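Local coordinates for protein putative aldehyde dehydrogenase AldY (Bacillus subtilis, PDB 4DNG) that probably oxidises aldehydes to carboxylates with NAD+, and may help protect the cell against stress from ethanol and related compounds, at residues K58-A61 with K62-T65; L112-A115 with M116-T119; T42-Q45 with L46-F50. All blocks are in the same frame, centred on the assembly; numbering follows the deposited sequence.

Contact 1 of 3, residues K58-A61 with K62-T65; sequences KEWA and KSTT
Ser63 sits over one face of the Trp60 indole. Its CB lies 4.2 Å from the centroid of the Trp60 six-membered ring, 22° off the ring normal. This is a CH-pi contact over the face. The indole swings under the serine because Trp60 CG is anti to the backbone N (chi1 -171°). The hydroxyl of Ser63 turns back to the main chain. OG donates to Trp60 O at 2.9 Å, nearly in line with the carbonyl bond. Ser63 N donates to the same Trp60 O at 3.1 Å, but from well above the carbonyl plane. One residue thus holds one oxygen twice. Ser63 OG also bonds Arg68 NE in the next helix, and Trp60 NE1 bonds Ile168 O. With an alanine here the hydroxyl is gone, and Trp60 O would probably lose one of its two donors and Arg68 NE this partner. Lys62 N donates to Glu59 O at 3.0 Å, and the CG and CD of Lys62 pass beside Lys58 O and Glu59 O. The ammonium lies near the Glu59 carboxylate, yet Lys62 NZ and Glu59 OE2 are 4.3 Å apart, too far for a salt bridge. Thr64, just beyond, is the N-cap of helix 65-81, and its OG1 accepts from Asp67 N. The chain from Trp60 to Ser63 is a type I beta turn, which leads from helix 43-60 to that N-cap.

Contact 2 of 3, residues L112-A115 with M116-T119; sequences LDEA and MTYT
Tyr118 turns its ring back over Ala115, with CG set between the backbone N and the carbonyl carbon (chi1 53°). Thr117 OG1 takes the matching position on its own residue (chi1 69°), which aims it at Glu114 O. One face of the Tyr118 ring lies against the preceding turn. Ala115 CA stands 3.9 Å from the centroid of the Tyr118 ring, a CH-pi contact 27° off the normal. Glu114 O and Ala115 O lie over the same face, nearer its rim. The Glu114 side chain crosses the tyrosine at about a right angle, with Glu114 CG 4.0 Å from Tyr118 CE2. Glu114 O receives Thr117 N at 3.0 Å. Thr117 OG1 also points at Glu114 O, in the carbonyl plane, but the length of that bond is doubtful. Ala115 O receives Tyr118 N at 3.0 Å and Thr119 OG1 at 2.9 Å, from opposite faces of its plane. Met116 lies alongside Asp113, whose OD2 forms a salt bridge with Arg76 of helix 65-81. Leu112 packs on both that helix and helix 156-169, and Tyr118 touches Pro166 of the latter. The bond from Met116 N to Leu112 O is weak, at 3.5 Å. The amides of Thr117 and Tyr118 reach back three residues. The chemistry implies that the Thr119 hydroxyl, and probably that of Thr117, add to the backbone bonds at the carbonyls of Ala115 and Glu114, near the end of helix 98-118.

Contact 3 of 3, residues T42-Q45 with L46-F50; sequences TGKQ and LEDAF
Gln45, whose backbone O takes the amide of Ala49, also has a side-chain oxygen gripped by two donors. Gln45 OE1 accepts from Thr42 N at 2.9 Å, and from Glu19 N elsewhere in the chain. In return Gln45 N donates to Thr42 OG1 at 3.0 Å, in an almost straight bond of 177°. This reciprocal pair is a capping box, and Thr42 is the N-cap of helix 43-60. The glutamine is placed by its first torsion: CG is anti to the carbonyl carbon, beside the backbone N (chi1 -73°). The chain is extended beyond that, so the amide reaches back to the start of the helix. Gln45 NE2 is held too, by Gly17 O. The cap thereby ties the helix to the chain around residues 17 to 20. Regular helical bonds follow at once. Leu46 N reaches Thr42 O at 3.0 Å, and Asp48 N reaches Lys44 O at 2.9 Å. The helix lies against the sheet of the probable cofactor-binding domain. Leu46 touches Val175, and Phe50 packs on Val175, Val146 and Ser148. On a more exposed side, Glu47 curls back beside Gly43, with OE1 3.4 Å from Lys44 CA. Lys44 bends at chi2 (-88°) and then runs out straight, crossing Asp48 at a slant. The two form a salt bridge one turn apart. Lys44 NZ meets the syn lone pair of Asp48 OD1 at 3.0 Å, while its bond to Asp48 OD2 is weak at 3.4 Å.

How the contacts relate
Contacts 3 and 1 belong to the same helix, 43-60. Contact 3 opens it and contact 1 leads out of it, with centres about 24 Å apart. Contact 1 lies at the surface, although its tryptophan is buried. Contacts 2 and 3 are partly buried. Contact 2 is near the end of helix 98-118. It packs close to contact 1: Thr65 OG1 is 4.3 Å from Thr119 O, and Arg68 bonds Ser63 and, weakly, Thr119. The chemistry follows position. At the helix start, side chains serve backbone amides, and a lysine-aspartate salt bridge lies on a more exposed side. At the two later sites, hydroxyls serve backbone carbonyls and an aromatic face packs against the chain.

Contact 1 of 3, residues K58-A61 with K62-T65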
loop_
_atom_site.group_PDB
_atom_site.type_symbol
_atom_site.label_atom_id
_atom_site.label_comp_id
_atom_site.label_asym_id
_atom_site.label_seq_id
_atom_site.Cartn_x
_atom_site.Cartn_y
_atom_site.Cartn_z
ATOM N N LYS A 58 6.443 12.390 18.436
ATOM C CA LYS A 58 5.296 12.741 19.296
ATOM C C LYS A 58 5.224 14.252 19.540
ATOM O O LYS A 58 4.141 14.836 19.569
ATOM C CB LYS A 58 5.338 12.002 20.638
ATOM C CG LYS A 58 5.346 10.480 20.555
ATOM C CD LYS A 58 4.071 9.898 19.944
ATOM C CE LYS A 58 3.903 8.434 20.338
ATOM N NZ LYS A 58 3.511 7.579 19.179
ATOM N N GLU A 59 6.390 14.873 19.700
ATOM C CA GLU A 59 6.495 16.321 19.900
ATOM C C GLU A 59 6.382 17.119 18.603
ATOM O O GLU A 59 5.803 18.208 18.587
ATOM C CB GLU A 59 7.817 16.652 20.595
ATOM C CG GLU A 59 8.036 15.846 21.872
ATOM C CD GLU A 59 7.000 16.178 22.933
ATOM O OE1 GLU A 59 7.013 17.351 23.377
ATOM O OE2 GLU A 59 6.182 15.285 23.301
ATOM N N TRP A 60 6.930 16.574 17.519
ATOM C CA TRP A 60 6.917 17.243 16.215
ATOM C C TRP A 60 5.525 17.301 15.645
ATOM O O TRP A 60 5.172 18.252 14.928
ATOM C CB TRP A 60 7.898 16.570 15.259
ATOM C CG TRP A 60 8.119 17.295 13.958
ATOM C CD1 TRP A 60 7.973 16.783 12.670
ATOM C CD2 TRP A 60 8.536 18.698 13.765
ATOM N NE1 TRP A 60 8.261 17.733 11.734
ATOM C CE2 TRP A 60 8.603 18.904 12.317
ATOM C CE3 TRP A 60 8.845 19.765 14.618
ATOM C CZ2 TRP A 60 8.967 20.131 11.763
ATOM C CZ3 TRP A 60 9.221 20.991 14.051
ATOM C CH2 TRP A 60 9.275 21.173 12.654
ATOM N N ALA A 61 4.721 16.292 15.979
ATOM C CA ALA A 61 3.285 16.285 15.673
ATOM C C ALA A 61 2.560 17.510 16.211
ATOM O O ALA A 61 1.494 17.846 15.718
ATOM C CB ALA A 61 2.616 15.025 16.215
ATOM N N LYS A 62 3.137 18.170 17.212
ATOM C CA LYS A 62 2.467 19.293 17.884
ATOM C C LYS A 62 2.861 20.636 17.285
ATOM O O LYS A 62 2.470 21.691 17.796
ATOM C CB LYS A 62 2.780 19.306 19.385
ATOM C CG LYS A 62 2.185 18.173 20.200
ATOM C CD LYS A 62 2.959 18.063 21.505
ATOM C CE LYS A 62 2.106 17.540 22.648
ATOM N NZ LYS A 62 2.003 16.057 22.583
ATOM N N SER A 63 3.644 20.595 16.213
ATOM C CA SER A 63 4.156 21.808 15.589
ATOM C C SER A 63 3.064 22.460 14.767
ATOM O O SER A 63 2.195 21.780 14.215
ATOM C CB SER A 63 5.346 21.494 14.690
ATOM O OG SER A 63 4.927 20.780 13.538
ATOM N N THR A 64 3.117 23.782 14.696
ATOM C CA THR A 64 2.177 24.554 13.904
ATOM C C THR A 64 2.629 24.544 12.454
ATOM O O THR A 64 3.774 24.214 12.154
ATOM C CB THR A 64 2.146 26.018 14.362
ATOM O OG1 THR A 64 3.456 26.577 14.216
ATOM C CG2 THR A 64 1.698 26.131 15.826
ATOM N N THR A 65 1.722 24.921 11.565
ATOM C CA THR A 65 2.052 25.143 10.170
ATOM C C THR A 65 3.298 26.034 10.016
ATOM O O THR A 65 4.249 25.637 9.320
ATOM C CB THR A 65 0.841 25.747 9.434
ATOM O OG1 THR A 65 -0.265 24.847 9.574
ATOM C CG2 THR A 65 1.127 25.985 7.948
#

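Contact 2 of 3, residues L112-A115 with M116-T119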
loop_
_atom_site.group_PDB
_atom_site.type_symbol
_atom_site.label_atom_id
_atom_site.label_comp_id
_atom_site.label_asym_id
_atom_site.label_seq_id
_atom_site.Cartn_x
_atom_site.Cartn_y
_atom_site.Cartn_z
ATOM N N LEU A 112 11.421 20.991 -1.939
ATOM C CA LEU A 112 11.197 21.766 -0.716
ATOM C C LEU A 112 10.156 22.879 -0.906
ATOM O O LEU A 112 9.332 23.117 -0.026
ATOM C CB LEU A 112 12.505 22.317 -0.139
ATOM C CG LEU A 112 13.329 21.356 0.715
ATOM C CD1 LEU A 112 14.731 21.903 0.920
ATOM C CD2 LEU A 112 12.656 21.097 2.059
ATOM N N ASP A 113 10.193 23.547 -2.057
ATOM C CA ASP A 113 9.184 24.556 -2.405
ATOM C C ASP A 113 7.785 23.937 -2.403
ATOM O O ASP A 113 6.825 24.565 -1.982
ATOM C CB ASP A 113 9.475 25.159 -3.786
ATOM C CG ASP A 113 10.675 26.114 -3.790
ATOM O OD1 ASP A 113 11.116 26.545 -2.699
ATOM O OD2 ASP A 113 11.185 26.434 -4.899
ATOM N N GLU A 114 7.684 22.690 -2.860
ATOM C CA GLU A 114 6.396 22.032 -3.021
ATOM C C GLU A 114 5.844 21.642 -1.661
ATOM O O GLU A 114 4.667 21.875 -1.385
ATOM C CB GLU A 114 6.500 20.853 -3.989
ATOM C CG GLU A 114 5.182 20.147 -4.310
ATOM C CD GLU A 114 4.162 21.013 -5.048
ATOM O OE1 GLU A 114 4.553 21.855 -5.894
ATOM O OE2 GLU A 114 2.948 20.841 -4.789
ATOM N N ALA A 115 6.713 21.129 -0.793
ATOM C CA ALA A 115 6.337 20.759 0.578
ATOM C C ALA A 115 5.615 21.861 1.358
ATOM O O ALA A 115 4.623 21.601 2.050
ATOM C CB ALA A 115 7.554 20.283 1.350
ATOM N N MET A 116 6.111 23.087 1.240
ATOM C CA MET A 116 5.502 24.228 1.896
ATOM C C MET A 116 4.023 24.434 1.547
ATOM O O MET A 116 3.264 24.963 2.355
ATOM C CB MET A 116 6.286 25.490 1.561
ATOM C CG MET A 116 7.671 25.531 2.170
ATOM S SD MET A 116 8.527 27.024 1.663
ATOM C CE MET A 116 10.176 26.407 1.341
ATOM N N THR A 117 3.620 24.020 0.349
ATOM C CA THR A 117 2.245 24.203 -0.108
ATOM C C THR A 117 1.269 23.257 0.592
ATOM O O THR A 117 0.060 23.504 0.612
ATOM C CB THR A 117 2.103 24.019 -1.632
ATOM O OG1 THR A 117 2.321 22.645 -1.981
ATOM C CG2 THR A 117 3.092 24.905 -2.380
ATOM N N TYR A 118 1.782 22.181 1.170
ATOM C CA TYR A 118 0.890 21.247 1.848
ATOM C C TYR A 118 1.194 20.953 3.322
ATOM O O TYR A 118 0.509 20.140 3.949
ATOM C CB TYR A 118 0.707 19.964 1.035
ATOM C CG TYR A 118 1.978 19.276 0.630
ATOM C CD1 TYR A 118 2.849 18.774 1.589
ATOM C CD2 TYR A 118 2.293 19.097 -0.710
ATOM C CE1 TYR A 118 4.008 18.115 1.225
ATOM C CE2 TYR A 118 3.459 18.451 -1.088
ATOM C CZ TYR A 118 4.309 17.958 -0.112
ATOM O OH TYR A 118 5.469 17.312 -0.451
ATOM N N THR A 119 2.195 21.636 3.871
ATOM C CA THR A 119 2.443 21.603 5.305
ATOM C C THR A 119 1.153 21.943 6.056
ATOM O O THR A 119 0.935 21.490 7.179
ATOM C CB THR A 119 3.510 22.629 5.719
ATOM O OG1 THR A 119 4.279 23.022 4.578
ATOM C CG2 THR A 119 4.422 22.043 6.764
#

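Contact 3 of 3, residues T42-Q45 with L46-F50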
loop_
_atom_site.group_PDB
_atom_site.type_symbol
_atom_site.label_atom_id
_atom_site.label_comp_id
_atom_site.label_asym_id
_atom_site.label_seq_id
_atom_site.Cartn_x
_atom_site.Cartn_y
_atom_site.Cartn_z
ATOM N N THR A 42 26.492 1.365 13.840
ATOM C CA THR A 42 26.168 -0.042 14.119
ATOM C C THR A 42 24.692 -0.303 14.167
ATOM O O THR A 42 23.886 0.630 14.351
ATOM C CB THR A 42 26.658 -0.488 15.507
ATOM O OG1 THR A 42 25.852 0.144 16.506
ATOM C CG2 THR A 42 28.105 -0.125 15.713
ATOM N N GLY A 43 24.345 -1.587 14.056
ATOM C CA GLY A 43 22.992 -2.052 14.388
ATOM C C GLY A 43 22.394 -1.393 15.625
ATOM O O GLY A 43 21.288 -0.840 15.567
ATOM N N LYS A 44 23.133 -1.411 16.739
ATOM C CA LYS A 44 22.647 -0.811 17.969
ATOM C C LYS A 44 22.337 0.681 17.774
ATOM O O LYS A 44 21.254 1.139 18.140
ATOM C CB LYS A 44 23.639 -1.042 19.112
ATOM C CG LYS A 44 22.998 -1.149 20.492
ATOM C CD LYS A 44 22.838 0.208 21.157
ATOM C CE LYS A 44 21.973 0.111 22.404
ATOM N NZ LYS A 44 21.948 1.420 23.116
ATOM N N GLN A 45 23.271 1.423 17.173
ATOM C CA GLN A 45 23.082 2.856 16.875
ATOM C C GLN A 45 21.804 3.152 16.048
ATOM O O GLN A 45 21.096 4.148 16.296
ATOM C CB GLN A 45 24.315 3.412 16.153
ATOM C CG GLN A 45 25.539 3.597 17.038
ATOM C CD GLN A 45 26.711 4.206 16.297
ATOM O OE1 GLN A 45 27.427 3.518 15.569
ATOM N NE2 GLN A 45 26.925 5.502 16.492
ATOM N N LEU A 46 21.523 2.288 15.072
ATOM C CA LEU A 46 20.307 2.404 14.250
ATOM C C LEU A 46 19.072 2.245 15.111
ATOM O O LEU A 46 18.160 3.066 15.043
ATOM C CB LEU A 46 20.301 1.389 13.090
ATOM C CG LEU A 46 19.154 1.370 12.068
ATOM C CD1 LEU A 46 19.033 2.689 11.316
ATOM C CD2 LEU A 46 19.316 0.203 11.097
ATOM N N GLU A 47 19.053 1.202 15.937
ATOM C CA GLU A 47 17.951 1.025 16.891
ATOM C C GLU A 47 17.795 2.222 17.835
ATOM O O GLU A 47 16.676 2.665 18.045
ATOM C CB GLU A 47 18.061 -0.285 17.658
ATOM C CG GLU A 47 17.958 -1.522 16.782
ATOM C CD GLU A 47 18.804 -2.683 17.294
ATOM O OE1 GLU A 47 19.700 -2.451 18.129
ATOM O OE2 GLU A 47 18.594 -3.831 16.858
ATOM N N ASP A 48 18.886 2.765 18.384
ATOM C CA ASP A 48 18.769 4.029 19.136
ATOM C C ASP A 48 18.047 5.098 18.292
ATOM O O ASP A 48 17.097 5.739 18.756
ATOM C CB ASP A 48 20.129 4.571 19.571
ATOM C CG ASP A 48 20.824 3.699 20.602
ATOM O OD1 ASP A 48 20.194 2.776 21.168
ATOM O OD2 ASP A 48 22.024 3.954 20.841
ATOM N N ALA A 49 18.493 5.251 17.044
ATOM C CA ALA A 49 17.985 6.267 16.131
ATOM C C ALA A 49 16.490 6.131 15.862
ATOM O O ALA A 49 15.756 7.119 15.920
ATOM C CB ALA A 49 18.775 6.238 14.837
ATOM N N PHE A 50 16.035 4.917 15.567
ATOM C CA PHE A 50 14.599 4.664 15.496
ATOM C C PHE A 50 13.864 5.021 16.811
ATOM O O PHE A 50 12.830 5.686 16.772
ATOM C CB PHE A 50 14.319 3.223 15.059
ATOM C CG PHE A 50 14.362 3.030 13.558
ATOM C CD1 PHE A 50 13.527 3.773 12.727
ATOM C CD2 PHE A 50 15.240 2.111 12.977
ATOM C CE1 PHE A 50 13.548 3.606 11.346
ATOM C CE2 PHE A 50 15.275 1.953 11.595
ATOM C CZ PHE A 50 14.419 2.699 10.773
#